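Local coordinates for ethanolamine utilization protein EutL (Clostridium perfringens E str. JGS1987, PDB 4TME), which forms trimeric units of the ethanolamine utilization microcompartment shell and binds ethanolamine, which is thought to control opening of its pore, at residues Ala50-Thr55 against Ser133-Thr138; Gly144-Tyr149 against Ser194-Ala199; Ala148-Pro153 against Ala187-Ser192. One frame throughout, in Å; residues are numbered along the deposited sequence.

Overall arrangement
Strand 146-152 is shared by contacts 2 and 3, and contact 1 packs against it through Leu-135. Contact 2 packs the strand against helix 193-212, and contact 3 pairs it with strand 185-191 in the same sheet; their centres are about 7 Å apart, and they share Ala-148 and Tyr-149. Contact 1, centred about 15 Å from contact 2 and 14 Å from contact 3, joins helices 44-57 and 133-139 on the Tyr-149 side of that sheet. Leu-135 touches both Leu-147 and Tyr-149, while Thr-138 packs on Leu-188. Of the two ethanolamine sites, one touches Val-151 of contact 3; the nearest bound ethanolamine is about 4 Å from the Tyr-149 side chain, about 8 Å from that of Tyr-134 and about 12 Å from that of Leu-147.

Contact 1. Residues Ala50-Thr55 against Ser133-Thr138; sequences ALDEAT and SYLSKT
Asp-52 and Tyr-134 mark the closest backbone approach, with CA atoms 5.1 Å apart, where the axes of helix segments 50-55 and 133-138 pass 8.1 Å from each other at 115°. The carboxylate of Asp-52 reaches the first turn of helix 133-139. Its OD1 accepts a nearly straight bond of 2.8 Å from Leu-135 N, 173° at the hydrogen, and the donor stands well above the carboxylate plane. Tyr-134 N adds a weak bond to the same OD1, 3.1 Å long and strongly bent. OD2 takes another from Gly-132 N, while Ser-133 N, between these donors in sequence, turns to Thr-55; the helix end would probably favour a negative charge on Asp-52. With CG turned anti to the backbone N (chi1 -174°), the Asp-52 side chain extends as a knob into the hole formed by Ser-133, Tyr-134, Leu-135 and Ser-136. This is a helix start held by side chains of another helix: it joins helix 44-57 of the first BMC domain to the short helix that leads into strand 146-152. One turn beyond Asp-52, Thr-55 OG1 relays between backbones, accepting from Ser-133 N at 2.9 Å and donating to Asp-52 O at 2.7 Å, in the carbonyl plane and on a lone pair. Apolar packing flanks this grip: Leu-135 crosses the Asp-52 side chain obliquely, its CG 3.7 Å from Asp-52 CB. The Ser-133 hydroxyl makes a van der Waals contact, OG 3.3 Å from Thr-55 CB. Val-62 of strand 61-67 touches both Thr-55 and Tyr-134.

Contact 2. Residues Gly144-Tyr149 against Ser194-Ala199; sequences GEALAY and SACKAA
Cys-196 and Ala-148 bring helix segment 194-199 against strand segment 146-149, their CA atoms 4.9 Å apart. The two axes run almost in the same direction, 4° from parallel and 7.3 Å apart, and no hydrogen bond crosses between the segments. The main contact is sulfur against backbone. Swung beside its own backbone N (chi1 -71°), Cys-196 SG lies 3.6 Å from Leu-147 C and equally far from Ala-148 N, thus resting on the peptide unit that links those residues. That amide N-H is already used in a sheet bond to Leu-189 O, and SG makes a packing contact with it. A second set of contacts is between apolar side chains. Ala-146 CB approaches Cys-196 SG at 4.0 Å, whereas Ala-148 CB meets Cys-196 CB and Ala-199 CB, each at 4.2 Å. Distinct from these is a contact to the helix backbone, where the Ala-148 CB methyl comes within 3.8 Å of Cys-196 O. The small alanine side chains are consistent with the close approach of helix and strand in this buried packing of the BMC fold. Ala-146 and Ala-148 face helix 193-212, which leaves strand 185-191 through the N-cap Ser-192 and turns back alongside strand 146-152; Leu-147 points away from that helix, reaching Ile-141 and Thr-131, while Gln-193 and Cys-200 extend the helix's contact with the two alanines.

Contact 3. Residues Ala148-Pro153 against Ala187-Ser192; sequences AYLVAP and ALLTGS
Tyr-149 and Leu-188 form the non-hydrogen-bonded pair at the middle of an antiparallel pairing whose short strand axes make an angle of 156°. Hydrogen-bonded pairs flank it: Leu-189 N bonds to Ala-148 O at 3.0 Å, and Leu-150 N to Ala-187 O, each accompanied by its reciprocal N-H to O bond. Followed outward, Tyr-149 begins with CB 4.0 Å from Leu-188 CD2. CG, set anti to the backbone N (chi1 -167°), is nearest at 3.6 Å from that methyl; CD1 and CD2 follow at 3.7 and 3.9 Å from it, and CE1, beyond CD1, is 4.1 Å away. The methyl thus lies over one ring face, displaced toward the rim, as a CH-pi contact 3.8 Å from the centroid and 19° off the normal. At the tip, OH is hydrogen-bonded to Asp-45 OD1. Asp-45 lines both ethanolamine pockets, so Tyr-149 probably helps to position a ligand-lining side chain and is also braced by an edge-to-face contact with Tyr-124. On the opposite face of the sheet from Tyr-149, Leu-150 and Leu-189 cross at about a right angle, their CD1 atoms 3.6 Å apart. This is core strand pairing of the second BMC domain. Strand 185-191 lies between strands 146-152 and 171-176; the Leu-150 and Leu-189 face is packed by helix 154-167, with Phe-203 of helix 193-212 also touching Leu-150, while Tyr-149 on the other face meets Tyr-48 and Thr-49 of helix 44-57.

Contact 1. Residues Ala50-Thr55 against Ser133-Thr138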
loop_
_atom_site.group_PDB
_atom_site.type_symbol
_atom_site.label_atom_id
_atom_site.label_comp_id
_atom_site.label_asym_id
_atom_site.label_seq_id
_atom_site.Cartn_x
_atom_site.Cartn_y
_atom_site.Cartn_z
ATOM N N ALA C 50 4.939 -15.988 15.873
ATOM C CA ALA C 50 4.852 -15.865 17.331
ATOM C C ALA C 50 3.414 -15.896 17.842
ATOM O O ALA C 50 3.136 -16.497 18.898
ATOM C CB ALA C 50 5.541 -14.601 17.777
ATOM N N LEU C 51 2.508 -15.231 17.130
ATOM C CA LEU C 51 1.090 -15.239 17.484
ATOM C C LEU C 51 0.511 -16.648 17.375
ATOM O O LEU C 51 -0.311 -17.068 18.194
ATOM C CB LEU C 51 0.308 -14.279 16.573
ATOM C CG LEU C 51 0.604 -12.792 16.827
ATOM C CD1 LEU C 51 0.109 -11.944 15.649
ATOM C CD2 LEU C 51 -0.025 -12.347 18.144
ATOM N N ASP C 52 0.933 -17.394 16.362
ATOM C CA ASP C 52 0.540 -18.792 16.270
ATOM C C ASP C 52 1.047 -19.591 17.471
ATOM O O ASP C 52 0.321 -20.402 18.051
ATOM C CB ASP C 52 1.048 -19.395 14.951
ATOM C CG ASP C 52 0.538 -20.802 14.739
ATOM O OD1 ASP C 52 -0.695 -20.950 14.635
ATOM O OD2 ASP C 52 1.350 -21.746 14.657
ATOM N N GLU C 53 2.283 -19.331 17.878
ATOM C CA GLU C 53 2.821 -19.982 19.056
ATOM C C GLU C 53 1.966 -19.631 20.280
ATOM O O GLU C 53 1.715 -20.508 21.124
ATOM C CB GLU C 53 4.283 -19.575 19.244
ATOM C CG GLU C 53 5.014 -20.318 20.332
ATOM C CD GLU C 53 5.265 -21.792 20.006
ATOM O OE1 GLU C 53 5.536 -22.196 18.840
ATOM O OE2 GLU C 53 5.188 -22.558 20.956
ATOM N N ALA C 54 1.504 -18.380 20.380
ATOM C CA ALA C 54 0.652 -17.965 21.507
ATOM C C ALA C 54 -0.637 -18.798 21.583
ATOM O O ALA C 54 -1.102 -19.116 22.677
ATOM C CB ALA C 54 0.309 -16.491 21.415
ATOM N N THR C 55 -1.207 -19.182 20.434
ATOM C CA THR C 55 -2.444 -19.978 20.464
ATOM C C THR C 55 -2.209 -21.408 20.984
ATOM O O THR C 55 -3.173 -22.119 21.306
ATOM C CB THR C 55 -3.137 -20.056 19.063
ATOM O OG1 THR C 55 -2.364 -20.879 18.168
ATOM C CG2 THR C 55 -3.375 -18.662 18.464
ATOM N N SER C 133 -3.475 -22.721 16.157
ATOM C CA SER C 133 -4.779 -22.558 15.542
ATOM C C SER C 133 -4.742 -21.496 14.451
ATOM O O SER C 133 -5.556 -21.524 13.524
ATOM C CB SER C 133 -5.844 -22.200 16.592
ATOM O OG SER C 133 -5.622 -20.909 17.127
ATOM N N TYR C 134 -3.803 -20.562 14.537
ATOM C CA TYR C 134 -3.786 -19.435 13.622
ATOM C C TYR C 134 -3.241 -19.817 12.242
ATOM O O TYR C 134 -3.917 -19.648 11.205
ATOM C CB TYR C 134 -2.941 -18.295 14.218
ATOM C CG TYR C 134 -2.720 -17.159 13.263
ATOM C CD1 TYR C 134 -3.775 -16.607 12.538
ATOM C CD2 TYR C 134 -1.453 -16.644 13.064
ATOM C CE1 TYR C 134 -3.557 -15.584 11.643
ATOM C CE2 TYR C 134 -1.237 -15.612 12.175
ATOM C CZ TYR C 134 -2.293 -15.094 11.474
ATOM O OH TYR C 134 -2.060 -14.065 10.587
ATOM N N LEU C 135 -2.014 -20.330 12.215
ATOM C CA LEU C 135 -1.393 -20.676 10.925
ATOM C C LEU C 135 -2.029 -21.919 10.312
ATOM O O LEU C 135 -2.058 -22.041 9.080
ATOM C CB LEU C 135 0.111 -20.882 11.064
ATOM C CG LEU C 135 0.912 -19.581 11.234
ATOM C CD1 LEU C 135 2.368 -19.956 11.427
ATOM C CD2 LEU C 135 0.741 -18.617 10.039
ATOM N N SER C 136 -2.552 -22.835 11.125
ATOM C CA SER C 136 -3.245 -23.997 10.547
ATOM C C SER C 136 -4.527 -23.524 9.834
ATOM O O SER C 136 -4.837 -23.989 8.740
ATOM C CB SER C 136 -3.558 -25.054 11.608
ATOM O OG SER C 136 -4.440 -24.556 12.593
ATOM N N LYS C 137 -5.262 -22.586 10.423
ATOM C CA LYS C 137 -6.447 -22.050 9.740
ATOM C C LYS C 137 -6.070 -21.263 8.504
ATOM O O LYS C 137 -6.736 -21.384 7.481
ATOM C CB LYS C 137 -7.283 -21.168 10.671
ATOM C CG LYS C 137 -8.200 -21.976 11.575
ATOM C CD LYS C 137 -8.794 -21.120 12.697
ATOM C CE LYS C 137 -9.602 -21.963 13.678
ATOM N NZ LYS C 137 -8.780 -23.033 14.323
ATOM N N THR C 138 -4.999 -20.477 8.583
ATOM C CA THR C 138 -4.533 -19.689 7.446
ATOM C C THR C 138 -4.159 -20.623 6.289
ATOM O O THR C 138 -4.438 -20.338 5.110
ATOM C CB THR C 138 -3.304 -18.809 7.825
ATOM O OG1 THR C 138 -3.645 -17.932 8.918
ATOM C CG2 THR C 138 -2.860 -17.963 6.652
#

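Contact 2. Residues Gly144-Tyr149 against Ser194-Ala199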
loop_
_atom_site.group_PDB
_atom_site.type_symbol
_atom_site.label_atom_id
_atom_site.label_comp_id
_atom_site.label_asym_id
_atom_site.label_seq_id
_atom_site.Cartn_x
_atom_site.Cartn_y
_atom_site.Cartn_z
ATOM N N GLY C 144 -1.506 -28.638 14.380
ATOM C CA GLY C 144 -0.396 -29.476 14.769
ATOM C C GLY C 144 0.397 -29.992 13.577
ATOM O O GLY C 144 1.456 -30.567 13.748
ATOM N N GLU C 145 -0.131 -29.817 12.374
ATOM C CA GLU C 145 0.611 -30.175 11.167
ATOM C C GLU C 145 1.759 -29.196 10.947
ATOM O O GLU C 145 1.723 -28.088 11.466
ATOM C CB GLU C 145 -0.319 -30.189 9.953
ATOM C CG GLU C 145 -1.231 -31.397 9.915
ATOM C CD GLU C 145 -0.458 -32.667 9.724
ATOM O OE1 GLU C 145 0.134 -32.841 8.632
ATOM O OE2 GLU C 145 -0.422 -33.480 10.670
ATOM N N ALA C 146 2.764 -29.611 10.171
ATOM C CA ALA C 146 3.938 -28.772 9.925
ATOM C C ALA C 146 3.740 -27.848 8.725
ATOM O O ALA C 146 2.984 -28.168 7.798
ATOM C CB ALA C 146 5.164 -29.638 9.703
ATOM N N LEU C 147 4.446 -26.725 8.742
ATOM C CA LEU C 147 4.512 -25.822 7.585
ATOM C C LEU C 147 5.930 -25.396 7.290
ATOM O O LEU C 147 6.750 -25.287 8.197
ATOM C CB LEU C 147 3.696 -24.527 7.811
ATOM C CG LEU C 147 2.182 -24.577 7.837
ATOM C CD1 LEU C 147 1.672 -23.231 8.240
ATOM C CD2 LEU C 147 1.636 -25.003 6.467
ATOM N N ALA C 148 6.203 -25.116 6.008
ATOM C CA ALA C 148 7.306 -24.263 5.625
ATOM C C ALA C 148 6.751 -22.852 5.398
ATOM O O ALA C 148 5.869 -22.665 4.581
ATOM C CB ALA C 148 7.980 -24.780 4.363
ATOM N N TYR C 149 7.249 -21.892 6.156
ATOM C CA TYR C 149 6.828 -20.487 6.070
ATOM C C TYR C 149 7.935 -19.745 5.334
ATOM O O TYR C 149 9.013 -19.529 5.885
ATOM C CB TYR C 149 6.584 -19.959 7.489
ATOM C CG TYR C 149 5.856 -18.626 7.609
ATOM C CD1 TYR C 149 5.876 -17.669 6.601
ATOM C CD2 TYR C 149 5.148 -18.334 8.771
ATOM C CE1 TYR C 149 5.202 -16.441 6.754
ATOM C CE2 TYR C 149 4.495 -17.148 8.935
ATOM C CZ TYR C 149 4.532 -16.196 7.943
ATOM O OH TYR C 149 3.871 -15.013 8.130
ATOM N N SER C 194 10.126 -33.351 7.792
ATOM C CA SER C 194 11.352 -33.462 7.002
ATOM C C SER C 194 11.154 -32.820 5.615
ATOM O O SER C 194 12.055 -32.148 5.103
ATOM C CB SER C 194 11.803 -34.925 6.898
ATOM O OG SER C 194 10.999 -35.690 6.018
ATOM N N ALA C 195 9.968 -32.972 5.033
ATOM C CA ALA C 195 9.691 -32.336 3.738
ATOM C C ALA C 195 9.625 -30.820 3.855
ATOM O O ALA C 195 10.081 -30.109 2.957
ATOM C CB ALA C 195 8.398 -32.862 3.145
ATOM N N CYS C 196 9.057 -30.313 4.945
ATOM C CA CYS C 196 9.015 -28.862 5.146
ATOM C C CYS C 196 10.434 -28.328 5.356
ATOM O O CYS C 196 10.782 -27.278 4.835
ATOM C CB CYS C 196 8.112 -28.490 6.324
ATOM S SG CYS C 196 6.345 -28.741 5.967
ATOM N N LYS C 197 11.272 -29.072 6.072
ATOM C CA LYS C 197 12.658 -28.646 6.252
ATOM C C LYS C 197 13.421 -28.629 4.916
ATOM O O LYS C 197 14.198 -27.703 4.630
ATOM C CB LYS C 197 13.364 -29.557 7.255
ATOM C CG LYS C 197 14.844 -29.258 7.435
ATOM C CD LYS C 197 15.082 -27.830 7.912
ATOM C CE LYS C 197 16.569 -27.556 8.125
ATOM N NZ LYS C 197 16.843 -26.110 8.355
ATOM N N ALA C 198 13.176 -29.628 4.082
ATOM C CA ALA C 198 13.816 -29.686 2.764
ATOM C C ALA C 198 13.345 -28.488 1.909
ATOM O O ALA C 198 14.110 -27.930 1.121
ATOM C CB ALA C 198 13.502 -30.978 2.077
ATOM N N ALA C 199 12.087 -28.103 2.060
ATOM C CA ALA C 199 11.562 -26.976 1.284
ATOM C C ALA C 199 12.226 -25.683 1.772
ATOM O O ALA C 199 12.619 -24.821 0.968
ATOM C CB ALA C 199 10.035 -26.890 1.405
#

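Contact 3. Residues Ala148-Pro153 against Ala187-Ser192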
loop_
_atom_site.group_PDB
_atom_site.type_symbol
_atom_site.label_atom_id
_atom_site.label_comp_id
_atom_site.label_asym_id
_atom_site.label_seq_id
_atom_site.Cartn_x
_atom_site.Cartn_y
_atom_site.Cartn_z
ATOM N N ALA C 148 6.203 -25.116 6.008
ATOM C CA ALA C 148 7.306 -24.263 5.625
ATOM C C ALA C 148 6.751 -22.852 5.398
ATOM O O ALA C 148 5.869 -22.665 4.581
ATOM C CB ALA C 148 7.980 -24.780 4.363
ATOM N N TYR C 149 7.249 -21.892 6.156
ATOM C CA TYR C 149 6.828 -20.487 6.070
ATOM C C TYR C 149 7.935 -19.745 5.334
ATOM O O TYR C 149 9.013 -19.529 5.885
ATOM C CB TYR C 149 6.584 -19.959 7.489
ATOM C CG TYR C 149 5.856 -18.626 7.609
ATOM C CD1 TYR C 149 5.876 -17.669 6.601
ATOM C CD2 TYR C 149 5.148 -18.334 8.771
ATOM C CE1 TYR C 149 5.202 -16.441 6.754
ATOM C CE2 TYR C 149 4.495 -17.148 8.935
ATOM C CZ TYR C 149 4.532 -16.196 7.943
ATOM O OH TYR C 149 3.871 -15.013 8.130
ATOM N N LEU C 150 7.682 -19.448 4.052
ATOM C CA LEU C 150 8.716 -18.984 3.117
ATOM C C LEU C 150 8.408 -17.555 2.675
ATOM O O LEU C 150 7.331 -17.308 2.123
ATOM C CB LEU C 150 8.769 -19.906 1.900
ATOM C CG LEU C 150 8.905 -21.399 2.227
ATOM C CD1 LEU C 150 8.946 -22.247 0.953
ATOM C CD2 LEU C 150 10.136 -21.670 3.075
ATOM N N VAL C 151 9.330 -16.625 2.935
ATOM C CA VAL C 151 9.136 -15.225 2.563
ATOM C C VAL C 151 10.423 -14.637 1.997
ATOM O O VAL C 151 11.488 -14.844 2.544
ATOM C CB VAL C 151 8.682 -14.373 3.771
ATOM C CG1 VAL C 151 8.399 -12.929 3.337
ATOM C CG2 VAL C 151 7.443 -14.972 4.411
ATOM N N ALA C 152 10.313 -13.916 0.886
ATOM C CA ALA C 152 11.450 -13.192 0.330
ATOM C C ALA C 152 10.938 -12.039 -0.524
ATOM O O ALA C 152 9.739 -11.899 -0.727
ATOM C CB ALA C 152 12.335 -14.133 -0.502
ATOM N N PRO C 153 11.851 -11.187 -1.013
ATOM C CA PRO C 153 11.353 -10.117 -1.888
ATOM C C PRO C 153 10.759 -10.718 -3.174
ATOM O O PRO C 153 10.982 -11.889 -3.449
ATOM C CB PRO C 153 12.603 -9.270 -2.149
ATOM C CG PRO C 153 13.493 -9.555 -0.943
ATOM C CD PRO C 153 13.278 -11.022 -0.689
ATOM N N ALA C 187 5.041 -18.015 0.514
ATOM C CA ALA C 187 3.970 -18.993 0.651
ATOM C C ALA C 187 4.087 -19.769 1.946
ATOM O O ALA C 187 5.144 -19.790 2.583
ATOM C CB ALA C 187 3.982 -19.978 -0.519
ATOM N N LEU C 188 2.984 -20.411 2.293
ATOM C CA LEU C 188 2.951 -21.471 3.287
ATOM C C LEU C 188 2.804 -22.794 2.563
ATOM O O LEU C 188 1.835 -22.986 1.801
ATOM C CB LEU C 188 1.780 -21.310 4.259
ATOM C CG LEU C 188 1.673 -19.993 5.030
ATOM C CD1 LEU C 188 0.394 -19.948 5.886
ATOM C CD2 LEU C 188 2.912 -19.768 5.888
ATOM N N LEU C 189 3.745 -23.708 2.785
ATOM C CA LEU C 189 3.684 -25.041 2.189
ATOM C C LEU C 189 3.538 -26.057 3.307
ATOM O O LEU C 189 4.036 -25.827 4.398
ATOM C CB LEU C 189 4.942 -25.376 1.375
ATOM C CG LEU C 189 5.432 -24.284 0.414
ATOM C CD1 LEU C 189 6.686 -24.751 -0.316
ATOM C CD2 LEU C 189 4.335 -23.921 -0.593
ATOM N N THR C 190 2.895 -27.185 3.044
ATOM C CA THR C 190 2.774 -28.217 4.086
ATOM C C THR C 190 3.240 -29.581 3.605
ATOM O O THR C 190 3.306 -29.851 2.409
ATOM C CB THR C 190 1.329 -28.327 4.628
ATOM O OG1 THR C 190 1.328 -29.124 5.827
ATOM C CG2 THR C 190 0.375 -28.970 3.613
ATOM N N GLY C 191 3.558 -30.434 4.572
ATOM C CA GLY C 191 4.009 -31.795 4.321
ATOM C C GLY C 191 4.556 -32.348 5.623
ATOM O O GLY C 191 4.293 -31.777 6.688
ATOM N N SER C 192 5.312 -33.439 5.556
ATOM C CA SER C 192 5.963 -33.962 6.749
ATOM C C SER C 192 6.963 -32.929 7.274
ATOM O O SER C 192 7.323 -31.986 6.565
ATOM C CB SER C 192 6.665 -35.276 6.452
ATOM O OG SER C 192 7.797 -35.068 5.632
#